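Local coordinates for putative acetamidase/formamidase (Yersinia enterocolitica subsp. palearctica serotype O:3, PDB 5UBU), which probably hydrolyses carbon-nitrogen bonds, other than peptide bonds, in linear amides, and binds sodium ions in this crystal, at residues F36-I40 against I182-T186; D188-M194 against L253-R257; I106-P111 against Y166-I170; D54-T60 against S239-V245. One frame throughout, in Å; residues are numbered along the deposited sequence.

Interaction 1 of 4, residues F36-I40 against I182-T186; sequences FHYTI and INSLT
Ile40 and Ile182 form a hydrogen-bonded pair in a small two-stranded antiparallel sheet, giving and taking one backbone bond each. Ile40 N to Ile182 O is the shorter at 2.7 Å, and Ile182 N returns to Ile40 O at 3.0 Å. Next along, Thr39 and Asn183 make a non-hydrogen-bonded pair, and beyond it Ser184 N reaches Tyr38 O at 2.9 Å, from well above the carbonyl plane. There the second strand leaves the sheet in a type I turn from Asn183 to Thr186. The Asn183 carboxamide closes an Asx turn: OD1 accepts from Leu185 N and from Thr186 OG1, which come to it from opposite faces of its plane. Thr39 OG1 is hydrogen-bonded to Ser181 and to Asp180 of the second subunit, so this edge lies at a subunit interface. Packing is modest. Ile40 and Ile182 send their side chains to one face, Thr39 and Asn183 to the other. Tyr38 OH is hydrogen-bonded to Glu65, while Ser184 OG bonds to Leu84 O. With OG between its own backbone N and carbonyl carbon (chi1 58°), Ser184 holds that oxygen near the tyrosine ring, 3.7 Å from Tyr38 CD1.

Interaction 2 of 4, residues D188-M194 against L253-R257; sequences DNHGGNM and LSWPR. With NA (sodium ion), chain H.
Asn189 lays its CB over one face of the Trp255 indole, a CH-pi contact 3.9 Å from the centroid of the six-membered ring and only 15° off the ring normal. The backbone of the same residue follows the ring outward, with Asn189 N 3.5 Å from Trp255 CZ3. Ser254 O lies close to the same Asn189 CB. The indole therefore lies against a tight turn, the type I turn from Asp188 to Gly191. Asp188 OD1 steadies that turn by accepting Asn189 N at 2.7 Å through its anti lone pair, while Asp188 OD2 makes a salt bridge to Lys318. Pro256 fills in beside the tryptophan. Pro256 CG rests 3.7 Å from Gly191 N, where the glycine presents bare backbone, and SE of Met194, a selenomethionine, approaches Pro256 CG at 4.3 Å. Between the two segments the contact is apolar packing, of ring on side chain and backbone, and Arg210 ties the two sides by bonding to Asn189 O and, weakly, to Ser254 O. At the far end Asn193 OD1 binds a sodium ion at 2.2 Å, a site shared with Asp195, Asp220 and a water. The turn sets strand 187-188 against strand 191-193, which pairs in turn with strand 169-175, while 253-257 follows strand 239-248 and leads into strand 257-260 of the large mixed sheet.

Interaction 3 of 4, residues I106-P111 against Y166-I170; sequences IESMLP and YKPHI
Met109, a selenomethionine, reaches from strand 101-111 of the large mixed sheet into the start of strand 169-175 of another sheet, so this is sheet-to-sheet packing, with the two segments running 124° apart. The tight part lies round its side chain. Met109 CB lies 3.9 Å from Pro168 CB, and Met109 SE passes beside the His169 backbone, 3.6 Å from His169 CA. A bend at the last torsion (chi3 69°) then turns the methyl, so that Met109 CE lies 3.5 Å from Ile170 CD1. Ile106 adds a thinner contact from further back, its CD1 set against Ile170 CG1. Thr241 and Ala221 also close on the selenomethionine, which is buried. The other end is looser and nearer solvent: Leu110 turns its side chain away and is exposed, and Pro111 and Tyr166 are partly exposed. Pro111 CD leans on the tyrosine 4.1 Å from Tyr166 CZ, while Pro168 CD sits over one face of the Tyr166 ring, toward its rim, and Phe237 packs against both Pro111 and Tyr166. One polar bond secures this end. Tyr166 OH donates to Met109 O at 2.7 Å, the carbonyl oxygen lying in the plane of the ring while the hydroxyl stands above the carbonyl plane.

Interaction 4 of 4, residues D54-T60 against S239-V245; sequences DRVIVDT and SITTIKV
Strands 55-59 and 239-245 run antiparallel, their axes 4.6 Å apart at closest approach, with Val56-Ile243 and Val58-Thr241 as the hydrogen-bonded pairs. Each of these exchanges two backbone bonds, the shortest being Val58 N to Thr241 O at 2.7 Å. Asp54 O extends the pattern by taking Val245 N almost straight along its C=O bond. At the other end Thr60 N reaches Ser239 O, while the return bond from Ser239 N is weak. Here the side chains join in: Thr60 OG1 and Ser239 OG share a hydrogen bond of 2.6 Å, and Ser239 OG pairs again with Thr241 OG1, making a short chain of three hydroxyls in a buried corner. Both Thr60 and Ser239 hold their hydroxyls between backbone N and carbonyl carbon (chi1 67° and 73°), which brings the two oxygens together. The face bearing Val56, Val58 and Ile243 is buried, with Val56 CB 3.9 Å from Ile243 CG1. On the opposite face Ile57 lies alongside Ile240, Ile57 CG2 to Ile240 CG2 at 3.7 Å, and alongside Thr242. Arg55 bends at chi3 (68°) and crosses Thr242, bringing Arg55 NH1 3.5 Å from Thr242 CG2, while its NE makes a salt bridge to Glu107. In the large mixed sheet, strand 25-28 flanks 55-59 in parallel and strand 101-111 flanks 239-248 antiparallel; strands 87-93 and 214-222 cover the face of Val58 and Val245.

Interactions 3 and 4 are neighbours, centres about 10 Å apart, because strands 101-111 and 239-248 pair in the large mixed sheet; Leu110 O to Ile240 N joins them directly. Interaction 3 carries that sheet onto strand 169-175, which pairs with strand 191-193 of interaction 2. Interaction 1 lies in its own two-stranded sheet; its centre is about 14 Å from that of interaction 2, which it touches through Leu185 O and Asn193 ND2, so the turn of 182-186 backs a sodium ligand. Along the chain interaction 3 nests inside the loops closed by interactions 1 and 4, which cross each other. Segments distant in sequence are thereby interleaved in a fold whose sodium ions lie close to interactions 1 to 3.

Interaction 1 of 4, residues F36-I40 against I182-T186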
loop_
_atom_site.group_PDB
_atom_site.type_symbol
_atom_site.label_atom_id
_atom_site.label_comp_id
_atom_site.label_asym_id
_atom_site.label_seq_id
_atom_site.Cartn_x
_atom_site.Cartn_y
_atom_site.Cartn_z
ATOM N N PHE B 36 -28.124 5.310 20.416
ATOM C CA PHE B 36 -26.872 5.719 19.808
ATOM C C PHE B 36 -26.718 4.947 18.508
ATOM O O PHE B 36 -27.205 3.819 18.404
ATOM C CB PHE B 36 -25.724 5.453 20.768
ATOM C CG PHE B 36 -25.721 6.360 21.962
ATOM C CD1 PHE B 36 -26.627 6.169 22.994
ATOM C CD2 PHE B 36 -24.814 7.410 22.051
ATOM C CE1 PHE B 36 -26.641 7.017 24.085
ATOM C CE2 PHE B 36 -24.815 8.253 23.147
ATOM C CZ PHE B 36 -25.731 8.057 24.164
ATOM N N HIS B 37 -26.050 5.541 17.518
ATOM C CA HIS B 37 -25.900 4.886 16.208
ATOM C C HIS B 37 -24.512 4.395 15.883
ATOM O O HIS B 37 -23.512 5.000 16.281
ATOM C CB HIS B 37 -26.365 5.811 15.074
ATOM C CG HIS B 37 -27.746 6.353 15.267
ATOM N ND1 HIS B 37 -27.978 7.654 15.660
ATOM C CD2 HIS B 37 -28.965 5.766 15.162
ATOM C CE1 HIS B 37 -29.280 7.852 15.763
ATOM N NE2 HIS B 37 -29.901 6.722 15.469
ATOM N N TYR B 38 -24.486 3.296 15.130
ATOM C CA TYR B 38 -23.257 2.657 14.660
ATOM C C TYR B 38 -23.053 2.837 13.146
ATOM O O TYR B 38 -22.143 2.237 12.562
ATOM C CB TYR B 38 -23.225 1.181 15.079
ATOM C CG TYR B 38 -23.023 1.030 16.568
ATOM C CD1 TYR B 38 -21.735 0.979 17.105
ATOM C CD2 TYR B 38 -24.107 0.964 17.446
ATOM C CE1 TYR B 38 -21.528 0.852 18.470
ATOM C CE2 TYR B 38 -23.905 0.831 18.812
ATOM C CZ TYR B 38 -22.609 0.779 19.318
ATOM O OH TYR B 38 -22.385 0.656 20.667
ATOM N N THR B 39 -23.910 3.653 12.525
ATOM C CA THR B 39 -23.795 3.989 11.105
ATOM C C THR B 39 -24.161 5.473 10.976
ATOM O O THR B 39 -25.070 5.959 11.647
ATOM C CB THR B 39 -24.630 3.071 10.176
ATOM O OG1 THR B 39 -24.254 3.305 8.814
ATOM C CG2 THR B 39 -26.129 3.289 10.353
ATOM N N ILE B 40 -23.422 6.181 10.130
ATOM C CA ILE B 40 -23.584 7.622 9.914
ATOM C C ILE B 40 -24.111 7.904 8.510
ATOM O O ILE B 40 -23.399 7.727 7.525
ATOM C CB ILE B 40 -22.230 8.308 10.156
ATOM C CG1 ILE B 40 -21.849 8.111 11.631
ATOM C CG2 ILE B 40 -22.287 9.785 9.781
ATOM C CD1 ILE B 40 -20.400 8.402 11.955
ATOM N N ILE B 182 -22.242 5.257 6.329
ATOM C CA ILE B 182 -20.930 4.675 6.643
ATOM C C ILE B 182 -20.839 4.282 8.111
ATOM O O ILE B 182 -21.278 5.042 8.972
ATOM C CB ILE B 182 -19.826 5.708 6.302
ATOM C CG1 ILE B 182 -19.931 6.094 4.814
ATOM C CG2 ILE B 182 -18.440 5.156 6.605
ATOM C CD1 ILE B 182 -19.030 7.237 4.370
ATOM N N ASN B 183 -20.254 3.123 8.418
ATOM C CA ASN B 183 -20.179 2.706 9.827
ATOM C C ASN B 183 -19.367 3.679 10.688
ATOM O O ASN B 183 -18.545 4.451 10.185
ATOM C CB ASN B 183 -19.744 1.231 10.015
ATOM C CG ASN B 183 -18.323 0.950 9.575
ATOM O OD1 ASN B 183 -17.399 1.702 9.872
ATOM N ND2 ASN B 183 -18.132 -0.192 8.939
ATOM N N SER B 184 -19.630 3.630 11.988
ATOM C CA SER B 184 -18.983 4.506 12.959
ATOM C C SER B 184 -17.511 4.191 13.207
ATOM O O SER B 184 -16.859 4.885 13.989
ATOM C CB SER B 184 -19.753 4.450 14.280
ATOM O OG SER B 184 -19.813 3.119 14.771
ATOM N N LEU B 185 -16.987 3.154 12.553
ATOM C CA LEU B 185 -15.585 2.799 12.721
ATOM C C LEU B 185 -14.727 3.366 11.586
ATOM O O LEU B 185 -13.504 3.414 11.704
ATOM C CB LEU B 185 -15.434 1.278 12.751
ATOM C CG LEU B 185 -14.088 0.726 13.244
ATOM C CD1 LEU B 185 -13.918 1.027 14.722
ATOM C CD2 LEU B 185 -13.983 -0.768 13.014
ATOM N N THR B 186 -15.367 3.822 10.512
ATOM C CA THR B 186 -14.662 4.326 9.334
ATOM C C THR B 186 -14.614 5.863 9.133
ATOM O O THR B 186 -15.639 6.531 9.259
ATOM C CB THR B 186 -15.324 3.736 8.059
ATOM O OG1 THR B 186 -15.312 2.306 8.117
ATOM C CG2 THR B 186 -14.603 4.184 6.799
#

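Interaction 2 of 4, residues D188-M194 against L253-R257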
loop_
_atom_site.group_PDB
_atom_site.type_symbol
_atom_site.label_atom_id
_atom_site.label_comp_id
_atom_site.label_asym_id
_atom_site.label_seq_id
_atom_site.Cartn_x
_atom_site.Cartn_y
_atom_site.Cartn_z
ATOM N N ASP B 188 -13.776 9.059 6.453
ATOM C CA ASP B 188 -13.832 9.227 4.999
ATOM C C ASP B 188 -13.924 10.734 4.700
ATOM O O ASP B 188 -13.471 11.548 5.509
ATOM C CB ASP B 188 -15.032 8.417 4.464
ATOM C CG ASP B 188 -14.870 7.983 3.025
ATOM O OD1 ASP B 188 -14.402 8.788 2.175
ATOM O OD2 ASP B 188 -15.250 6.820 2.755
ATOM N N ASN B 189 -14.494 11.111 3.557
ATOM C CA ASN B 189 -14.611 12.543 3.207
ATOM C C ASN B 189 -15.701 13.310 3.970
ATOM O O ASN B 189 -15.903 14.505 3.742
ATOM C CB ASN B 189 -14.771 12.730 1.682
ATOM C CG ASN B 189 -16.015 12.062 1.111
ATOM O OD1 ASN B 189 -17.020 11.871 1.785
ATOM N ND2 ASN B 189 -15.949 11.741 -0.160
ATOM N N HIS B 190 -16.391 12.602 4.856
ATOM C CA HIS B 190 -17.459 13.172 5.674
ATOM C C HIS B 190 -17.002 13.366 7.121
ATOM O O HIS B 190 -17.767 13.854 7.956
ATOM C CB HIS B 190 -18.650 12.216 5.671
ATOM C CG HIS B 190 -18.428 10.974 6.479
ATOM N ND1 HIS B 190 -17.441 10.060 6.182
ATOM C CD2 HIS B 190 -19.084 10.478 7.553
ATOM C CE1 HIS B 190 -17.477 9.069 7.054
ATOM N NE2 HIS B 190 -18.468 9.296 7.896
ATOM N N GLY B 191 -15.755 12.987 7.403
ATOM C CA GLY B 191 -15.184 13.044 8.742
ATOM C C GLY B 191 -15.139 11.592 9.199
ATOM O O GLY B 191 -14.484 10.757 8.570
ATOM N N GLY B 192 -15.827 11.291 10.295
ATOM C CA GLY B 192 -15.894 9.922 10.800
ATOM C C GLY B 192 -14.872 9.609 11.875
ATOM O O GLY B 192 -14.421 10.505 12.590
ATOM N N ASN B 193 -14.511 8.327 11.970
ATOM C CA ASN B 193 -13.559 7.828 12.963
ATOM C C ASN B 193 -12.125 8.155 12.532
ATOM O O ASN B 193 -11.344 7.275 12.154
ATOM C CB ASN B 193 -13.753 6.313 13.137
ATOM C CG ASN B 193 -12.995 5.748 14.319
ATOM O OD1 ASN B 193 -12.690 6.460 15.270
ATOM N ND2 ASN B 193 -12.721 4.452 14.280
HETATM N N MSE B 194 -11.789 9.438 12.611
HETATM C CA MSE B 194 -10.475 9.931 12.205
HETATM C C MSE B 194 -9.394 9.698 13.226
HETATM O O MSE B 194 -8.240 9.493 12.867
HETATM C CB MSE B 194 -10.571 11.434 11.957
HETATM C CG MSE B 194 -11.527 11.759 10.813
HETATM SE SE MSE B 194 -11.778 13.701 10.667
HETATM C CE MSE B 194 -12.808 14.037 12.309
ATOM N N LEU B 253 -15.780 21.996 -0.100
ATOM C CA LEU B 253 -14.677 21.216 0.459
ATOM C C LEU B 253 -14.865 19.780 0.032
ATOM O O LEU B 253 -15.992 19.307 -0.065
ATOM C CB LEU B 253 -14.655 21.216 1.986
ATOM C CG LEU B 253 -14.562 22.498 2.795
ATOM C CD1 LEU B 253 -14.280 22.102 4.251
ATOM C CD2 LEU B 253 -13.464 23.407 2.256
ATOM N N SER B 254 -13.764 19.087 -0.216
ATOM C CA SER B 254 -13.823 17.684 -0.583
ATOM C C SER B 254 -13.483 16.824 0.622
ATOM O O SER B 254 -13.918 15.675 0.699
ATOM C CB SER B 254 -12.877 17.380 -1.739
ATOM O OG SER B 254 -13.300 18.063 -2.899
ATOM N N TRP B 255 -12.706 17.385 1.553
ATOM C CA TRP B 255 -12.280 16.670 2.750
ATOM C C TRP B 255 -12.384 17.541 3.988
ATOM O O TRP B 255 -12.486 18.755 3.877
ATOM C CB TRP B 255 -10.834 16.206 2.587
ATOM C CG TRP B 255 -10.688 15.225 1.517
ATOM C CD1 TRP B 255 -10.421 15.471 0.210
ATOM C CD2 TRP B 255 -10.836 13.817 1.640
ATOM N NE1 TRP B 255 -10.375 14.297 -0.493
ATOM C CE2 TRP B 255 -10.638 13.264 0.361
ATOM C CE3 TRP B 255 -11.111 12.959 2.716
ATOM C CZ2 TRP B 255 -10.699 11.897 0.122
ATOM C CZ3 TRP B 255 -11.184 11.599 2.477
ATOM C CH2 TRP B 255 -10.976 11.078 1.188
ATOM N N PRO B 256 -12.377 16.918 5.176
ATOM C CA PRO B 256 -12.434 17.714 6.400
ATOM C C PRO B 256 -11.186 18.555 6.604
ATOM O O PRO B 256 -10.103 18.160 6.187
ATOM C CB PRO B 256 -12.502 16.656 7.521
ATOM C CG PRO B 256 -13.007 15.419 6.868
ATOM C CD PRO B 256 -12.528 15.471 5.447
ATOM N N ARG B 257 -11.357 19.706 7.240
ATOM C CA ARG B 257 -10.254 20.601 7.563
ATOM C C ARG B 257 -10.426 21.041 8.993
ATOM O O ARG B 257 -11.523 20.970 9.537
ATOM C CB ARG B 257 -10.254 21.814 6.654
ATOM C CG ARG B 257 -9.943 21.490 5.217
ATOM C CD ARG B 257 -10.169 22.691 4.316
ATOM N NE ARG B 257 -9.773 22.385 2.941
ATOM C CZ ARG B 257 -9.897 23.213 1.908
ATOM N NH1 ARG B 257 -10.419 24.424 2.059
ATOM N NH2 ARG B 257 -9.500 22.819 0.712
HETATM NA NA NA H . -11.782 5.806 17.211
HETATM O O HOH W 1 -10.421 3.281 16.711
#

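Interaction 3 of 4, residues I106-P111 against Y166-I170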
loop_
_atom_site.group_PDB
_atom_site.type_symbol
_atom_site.label_atom_id
_atom_site.label_comp_id
_atom_site.label_asym_id
_atom_site.label_seq_id
_atom_site.Cartn_x
_atom_site.Cartn_y
_atom_site.Cartn_z
ATOM N N ILE B 106 -14.773 22.852 19.555
ATOM C CA ILE B 106 -14.848 22.123 20.818
ATOM C C ILE B 106 -14.360 23.061 21.926
ATOM O O ILE B 106 -13.220 23.525 21.891
ATOM C CB ILE B 106 -14.009 20.833 20.777
ATOM C CG1 ILE B 106 -14.458 19.947 19.598
ATOM C CG2 ILE B 106 -14.139 20.083 22.097
ATOM C CD1 ILE B 106 -13.599 18.717 19.375
ATOM N N GLU B 107 -15.228 23.355 22.891
ATOM C CA GLU B 107 -14.861 24.252 23.981
ATOM C C GLU B 107 -14.158 23.526 25.099
ATOM O O GLU B 107 -13.128 23.990 25.599
ATOM C CB GLU B 107 -16.091 24.926 24.597
ATOM C CG GLU B 107 -16.872 25.852 23.685
ATOM C CD GLU B 107 -17.997 26.548 24.415
ATOM O OE1 GLU B 107 -18.812 27.236 23.755
ATOM O OE2 GLU B 107 -18.084 26.394 25.653
ATOM N N SER B 108 -14.746 22.400 25.501
ATOM C CA SER B 108 -14.238 21.613 26.605
ATOM C C SER B 108 -14.694 20.160 26.573
ATOM O O SER B 108 -15.689 19.814 25.928
ATOM C CB SER B 108 -14.709 22.247 27.911
ATOM O OG SER B 108 -16.123 22.331 27.942
HETATM N N MSE B 109 -13.947 19.323 27.293
HETATM C CA MSE B 109 -14.219 17.894 27.390
HETATM C C MSE B 109 -13.842 17.453 28.778
HETATM O O MSE B 109 -12.682 17.571 29.177
HETATM C CB MSE B 109 -13.394 17.138 26.355
HETATM C CG MSE B 109 -13.885 17.387 24.937
HETATM SE SE MSE B 109 -12.840 16.299 23.678
HETATM C CE MSE B 109 -13.497 14.521 24.200
ATOM N N LEU B 110 -14.820 16.966 29.533
ATOM C CA LEU B 110 -14.583 16.503 30.903
ATOM C C LEU B 110 -15.044 15.055 31.026
ATOM O O LEU B 110 -15.917 14.623 30.272
ATOM C CB LEU B 110 -15.362 17.365 31.901
ATOM C CG LEU B 110 -15.086 18.874 31.884
ATOM C CD1 LEU B 110 -16.034 19.605 32.815
ATOM C CD2 LEU B 110 -13.624 19.159 32.218
ATOM N N PRO B 111 -14.444 14.286 31.953
ATOM C CA PRO B 111 -14.894 12.902 32.126
ATOM C C PRO B 111 -16.264 12.894 32.784
ATOM O O PRO B 111 -16.536 13.729 33.645
ATOM C CB PRO B 111 -13.820 12.272 33.020
ATOM C CG PRO B 111 -13.113 13.410 33.665
ATOM C CD PRO B 111 -13.252 14.599 32.765
ATOM N N TYR B 166 -3.773 14.781 30.693
ATOM C CA TYR B 166 -5.114 14.674 30.138
ATOM C C TYR B 166 -5.214 15.597 28.923
ATOM O O TYR B 166 -5.300 16.813 29.064
ATOM C CB TYR B 166 -6.148 15.032 31.220
ATOM C CG TYR B 166 -7.588 15.047 30.770
ATOM C CD1 TYR B 166 -8.276 13.858 30.520
ATOM C CD2 TYR B 166 -8.290 16.251 30.652
ATOM C CE1 TYR B 166 -9.608 13.872 30.115
ATOM C CE2 TYR B 166 -9.616 16.271 30.254
ATOM C CZ TYR B 166 -10.266 15.082 29.984
ATOM O OH TYR B 166 -11.576 15.100 29.582
ATOM N N LYS B 167 -5.138 15.003 27.730
ATOM C CA LYS B 167 -5.242 15.725 26.458
ATOM C C LYS B 167 -6.414 15.111 25.703
ATOM O O LYS B 167 -6.220 14.314 24.789
ATOM C CB LYS B 167 -3.955 15.571 25.647
ATOM C CG LYS B 167 -2.710 16.178 26.285
ATOM C CD LYS B 167 -2.702 17.707 26.277
ATOM C CE LYS B 167 -2.498 18.246 24.867
ATOM N NZ LYS B 167 -1.204 17.766 24.271
ATOM N N PRO B 168 -7.640 15.473 26.084
ATOM C CA PRO B 168 -8.788 14.873 25.430
ATOM C C PRO B 168 -9.046 15.369 24.007
ATOM O O PRO B 168 -8.614 16.463 23.636
ATOM C CB PRO B 168 -9.944 15.285 26.338
ATOM C CG PRO B 168 -9.530 16.629 26.826
ATOM C CD PRO B 168 -8.046 16.517 27.039
ATOM N N HIS B 169 -9.723 14.531 23.227
ATOM C CA HIS B 169 -10.096 14.859 21.852
ATOM C C HIS B 169 -11.165 13.890 21.388
ATOM O O HIS B 169 -11.330 12.806 21.954
ATOM C CB HIS B 169 -8.904 14.793 20.905
ATOM C CG HIS B 169 -8.302 13.432 20.787
ATOM N ND1 HIS B 169 -7.354 12.966 21.673
ATOM C CD2 HIS B 169 -8.500 12.438 19.887
ATOM C CE1 HIS B 169 -7.003 11.740 21.335
ATOM N NE2 HIS B 169 -7.679 11.394 20.252
ATOM N N ILE B 170 -11.883 14.295 20.350
ATOM C CA ILE B 170 -12.947 13.494 19.767
ATOM C C ILE B 170 -12.398 12.610 18.655
ATOM O O ILE B 170 -11.731 13.078 17.741
ATOM C CB ILE B 170 -14.073 14.406 19.233
ATOM C CG1 ILE B 170 -14.780 15.122 20.397
ATOM C CG2 ILE B 170 -15.089 13.616 18.418
ATOM C CD1 ILE B 170 -15.523 14.202 21.350
#

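Interaction 4 of 4, residues D54-T60 against S239-V245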
loop_
_atom_site.group_PDB
_atom_site.type_symbol
_atom_site.label_atom_id
_atom_site.label_comp_id
_atom_site.label_asym_id
_atom_site.label_seq_id
_atom_site.Cartn_x
_atom_site.Cartn_y
_atom_site.Cartn_z
ATOM N N ASP B 54 -25.311 28.112 17.986
ATOM C CA ASP B 54 -25.725 27.477 19.244
ATOM C C ASP B 54 -24.657 26.547 19.814
ATOM O O ASP B 54 -23.777 26.075 19.102
ATOM C CB ASP B 54 -27.012 26.646 19.065
ATOM C CG ASP B 54 -28.267 27.485 18.948
ATOM O OD1 ASP B 54 -28.210 28.725 19.092
ATOM O OD2 ASP B 54 -29.340 26.878 18.731
ATOM N N ARG B 55 -24.768 26.298 21.114
ATOM C CA ARG B 55 -23.871 25.412 21.838
ATOM C C ARG B 55 -24.611 24.118 22.167
ATOM O O ARG B 55 -25.833 24.125 22.346
ATOM C CB ARG B 55 -23.360 26.093 23.113
ATOM C CG ARG B 55 -22.340 27.180 22.822
ATOM C CD ARG B 55 -22.020 28.089 23.989
ATOM N NE ARG B 55 -21.306 27.335 25.018
ATOM C CZ ARG B 55 -21.790 26.997 26.214
ATOM N NH1 ARG B 55 -21.028 26.311 27.057
ATOM N NH2 ARG B 55 -23.001 27.382 26.608
ATOM N N VAL B 56 -23.877 23.007 22.209
ATOM C CA VAL B 56 -24.452 21.708 22.542
ATOM C C VAL B 56 -23.542 21.021 23.556
ATOM O O VAL B 56 -22.338 20.932 23.347
ATOM C CB VAL B 56 -24.614 20.794 21.310
ATOM C CG1 VAL B 56 -25.272 19.472 21.699
ATOM C CG2 VAL B 56 -25.446 21.485 20.247
ATOM N N ILE B 57 -24.127 20.562 24.658
ATOM C CA ILE B 57 -23.409 19.856 25.705
ATOM C C ILE B 57 -23.773 18.390 25.501
ATOM O O ILE B 57 -24.886 17.970 25.831
ATOM C CB ILE B 57 -23.837 20.332 27.110
ATOM C CG1 ILE B 57 -23.614 21.847 27.249
ATOM C CG2 ILE B 57 -23.076 19.549 28.185
ATOM C CD1 ILE B 57 -24.069 22.428 28.579
ATOM N N VAL B 58 -22.836 17.620 24.961
ATOM C CA VAL B 58 -23.069 16.209 24.660
ATOM C C VAL B 58 -22.551 15.240 25.727
ATOM O O VAL B 58 -21.392 15.308 26.108
ATOM C CB VAL B 58 -22.377 15.814 23.336
ATOM C CG1 VAL B 58 -22.765 14.392 22.947
ATOM C CG2 VAL B 58 -22.763 16.772 22.221
ATOM N N ASP B 59 -23.423 14.337 26.184
ATOM C CA ASP B 59 -23.069 13.293 27.142
ATOM C C ASP B 59 -22.718 12.052 26.313
ATOM O O ASP B 59 -23.562 11.190 26.077
ATOM C CB ASP B 59 -24.233 12.983 28.094
ATOM C CG ASP B 59 -24.544 14.133 29.061
ATOM O OD1 ASP B 59 -23.711 15.057 29.205
ATOM O OD2 ASP B 59 -25.618 14.092 29.706
ATOM N N THR B 60 -21.470 11.971 25.863
ATOM C CA THR B 60 -21.024 10.850 25.027
ATOM C C THR B 60 -20.793 9.555 25.799
ATOM O O THR B 60 -20.568 9.571 27.001
ATOM C CB THR B 60 -19.693 11.164 24.301
ATOM O OG1 THR B 60 -18.626 11.273 25.251
ATOM C CG2 THR B 60 -19.791 12.442 23.492
ATOM N N SER B 239 -17.731 11.070 28.129
ATOM C CA SER B 239 -17.447 12.485 28.403
ATOM C C SER B 239 -18.611 13.443 28.304
ATOM O O SER B 239 -19.678 13.104 27.798
ATOM C CB SER B 239 -16.423 13.002 27.389
ATOM O OG SER B 239 -17.016 13.156 26.102
ATOM N N ILE B 240 -18.351 14.656 28.791
ATOM C CA ILE B 240 -19.268 15.775 28.720
ATOM C C ILE B 240 -18.523 16.704 27.773
ATOM O O ILE B 240 -17.648 17.464 28.195
ATOM C CB ILE B 240 -19.510 16.462 30.081
ATOM C CG1 ILE B 240 -20.088 15.462 31.092
ATOM C CG2 ILE B 240 -20.457 17.647 29.905
ATOM C CD1 ILE B 240 -20.322 16.023 32.476
ATOM N N THR B 241 -18.833 16.593 26.486
ATOM C CA THR B 241 -18.193 17.395 25.443
ATOM C C THR B 241 -19.091 18.555 25.079
ATOM O O THR B 241 -20.232 18.347 24.674
ATOM C CB THR B 241 -17.920 16.548 24.183
ATOM O OG1 THR B 241 -17.026 15.479 24.516
ATOM C CG2 THR B 241 -17.315 17.389 23.080
ATOM N N THR B 242 -18.569 19.771 25.231
ATOM C CA THR B 242 -19.304 20.982 24.900
ATOM C C THR B 242 -18.756 21.548 23.599
ATOM O O THR B 242 -17.560 21.811 23.490
ATOM C CB THR B 242 -19.210 22.034 26.024
ATOM O OG1 THR B 242 -19.787 21.504 27.218
ATOM C CG2 THR B 242 -19.977 23.306 25.654
ATOM N N ILE B 243 -19.640 21.734 22.622
ATOM C CA ILE B 243 -19.265 22.257 21.309
ATOM C C ILE B 243 -20.102 23.462 20.897
ATOM O O ILE B 243 -21.196 23.683 21.431
ATOM C CB ILE B 243 -19.421 21.175 20.211
ATOM C CG1 ILE B 243 -20.876 20.692 20.105
ATOM C CG2 ILE B 243 -18.510 19.995 20.498
ATOM C CD1 ILE B 243 -21.106 19.649 19.034
ATOM N N LYS B 244 -19.564 24.246 19.963
ATOM C CA LYS B 244 -20.263 25.402 19.402
ATOM C C LYS B 244 -20.283 25.062 17.908
ATOM O O LYS B 244 -19.235 24.866 17.295
ATOM C CB LYS B 244 -19.513 26.722 19.659
ATOM C CG LYS B 244 -20.377 27.973 19.780
ATOM C CD LYS B 244 -19.760 29.263 19.246
ATOM C CE LYS B 244 -20.475 30.515 19.755
ATOM N NZ LYS B 244 -20.232 31.695 18.883
ATOM N N VAL B 245 -21.472 24.959 17.337
ATOM C CA VAL B 245 -21.634 24.593 15.935
ATOM C C VAL B 245 -22.126 25.792 15.143
ATOM O O VAL B 245 -23.113 26.420 15.531
ATOM C CB VAL B 245 -22.651 23.441 15.807
ATOM C CG1 VAL B 245 -22.813 23.008 14.349
ATOM C CG2 VAL B 245 -22.225 22.266 16.685
#